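Local atomic coordinates of taurine dioxygenase (PDB entry 5KEU), a protein that probably acts as an iron- and 2-oxoglutarate-dependent dioxygenase of the TauD/TfdA family. Residues 157-160 and 166-169. Residues are numbered along the deposited sequence; the frame is centred on the assembly and turned at random.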
# COMPACT_ATOMS: atom_id res chain seq x y z
N LEU B 157 -3.56 -7.73 -14.26
CA LEU B 157 -4.36 -6.51 -14.31
C LEU B 157 -3.54 -5.34 -14.84
O LEU B 157 -4.04 -4.53 -15.65
CB LEU B 157 -4.89 -6.20 -12.91
CG LEU B 157 -5.74 -4.95 -12.77
CD1 LEU B 157 -7.00 -5.10 -13.62
CD2 LEU B 157 -6.07 -4.76 -11.30
N ALA B 158 -2.29 -5.20 -14.39
CA ALA B 158 -1.46 -4.12 -14.88
C ALA B 158 -1.37 -4.14 -16.41
O ALA B 158 -1.47 -3.09 -17.05
CB ALA B 158 -0.06 -4.19 -14.26
N TYR B 159 -1.18 -5.33 -17.00
CA TYR B 159 -1.16 -5.42 -18.46
C TYR B 159 -2.48 -4.97 -19.05
O TYR B 159 -2.52 -4.17 -19.99
CB TYR B 159 -0.85 -6.86 -18.90
CG TYR B 159 -0.94 -7.05 -20.41
CD1 TYR B 159 -2.13 -7.47 -21.01
CD2 TYR B 159 0.17 -6.81 -21.23
CE1 TYR B 159 -2.22 -7.63 -22.40
CE2 TYR B 159 0.09 -6.97 -22.62
CZ TYR B 159 -1.10 -7.40 -23.19
OH TYR B 159 -1.18 -7.56 -24.56
N GLU B 160 -3.58 -5.49 -18.52
CA GLU B 160 -4.89 -5.19 -19.10
C GLU B 160 -5.19 -3.71 -19.01
O GLU B 160 -5.90 -3.17 -19.87
CB GLU B 160 -5.98 -6.01 -18.40
CG GLU B 160 -5.87 -7.52 -18.66
CD GLU B 160 -6.10 -7.88 -20.12
OE1 GLU B 160 -6.90 -7.18 -20.79
OE2 GLU B 160 -5.49 -8.86 -20.61
N LEU B 166 -0.26 0.63 -26.11
CA LEU B 166 0.85 0.21 -25.26
C LEU B 166 0.88 -1.31 -25.10
O LEU B 166 1.97 -1.91 -25.10
CB LEU B 166 0.74 0.88 -23.88
CG LEU B 166 1.57 2.16 -23.73
CD1 LEU B 166 3.08 1.87 -23.83
CD2 LEU B 166 1.14 3.19 -24.77
N ARG B 167 -0.28 -1.94 -24.95
CA ARG B 167 -0.31 -3.40 -24.88
C ARG B 167 0.32 -4.02 -26.13
O ARG B 167 1.17 -4.91 -26.02
CB ARG B 167 -1.74 -3.92 -24.70
CG ARG B 167 -2.37 -3.55 -23.35
CD ARG B 167 -3.68 -4.31 -23.07
NE ARG B 167 -4.66 -4.24 -24.15
CZ ARG B 167 -5.69 -3.40 -24.20
NH1 ARG B 167 -5.89 -2.48 -23.26
NH2 ARG B 167 -6.52 -3.45 -25.22
N ALA B 168 -0.09 -3.56 -27.31
CA ALA B 168 0.46 -4.11 -28.55
C ALA B 168 1.96 -3.87 -28.63
O ALA B 168 2.70 -4.71 -29.16
CB ALA B 168 -0.24 -3.49 -29.77
N PHE B 169 2.41 -2.73 -28.11
CA PHE B 169 3.83 -2.39 -28.10
C PHE B 169 4.63 -3.33 -27.21
O PHE B 169 5.60 -3.96 -27.66
CB PHE B 169 3.98 -0.92 -27.66
CG PHE B 169 5.42 -0.43 -27.62
CD1 PHE B 169 6.29 -0.69 -28.67
CD2 PHE B 169 5.87 0.32 -26.55
CE1 PHE B 169 7.60 -0.23 -28.64
CE2 PHE B 169 7.18 0.79 -26.50
CZ PHE B 169 8.04 0.52 -27.55
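Two short consecutive helices, 155-161 and 164-171, meet where the aliphatic chain of Arg167 lies over one face of the Tyr159 ring. The nearest CA atoms, those of Tyr159 and Arg167, are 6.8 Å apart, and the contact between the segments is made largely by their side chains. The side chains of Tyr159 and Arg167 cross at about a right angle, and the evidence for a CH-pi contact is direct: Arg167 CD stands 4.1 Å from the centroid of the Tyr159 ring, 28° off the ring normal. Its closest ring atom is Tyr159 CE1, 3.7 Å from Arg167 CD. Further out along the ring, Arg167 CB packs against Tyr159 CZ and lies 3.7 Å from Tyr159 OH, so the methylene chain covers the ring from its phenol end inward. Tyr159 CG is anti to the backbone N (chi1 174°), which carries the ring across to the second helix. There OH is hydrogen-bonded to Asp171, anchoring the ring's far end, while the strand 216-218 adds contacts from Arg216 and Leu218.

Arg167 CD also reaches the backbone of the first helix, 3.3 Å from Tyr159 O. A bend about the CG-CD bond turns the guanidinium out of the line of the methylenes, its plane 59° from that of the ring. Arg167 NH1 lies 3.5 Å from Glu160 O and is hydrogen-bonded to Leu162 O, in the link between the helices. Glu160 OE1 is 5.0 Å from Arg167 NE, a separation at which the opposite charges could still attract, though without direct contact. Sited away from the metal centre, an arginine chain laid over a tyrosine face thus joins two consecutive short helices, connected by a brief link, that follow strand 150-154 in this TauD/TfdA-family protein of the cupin clan.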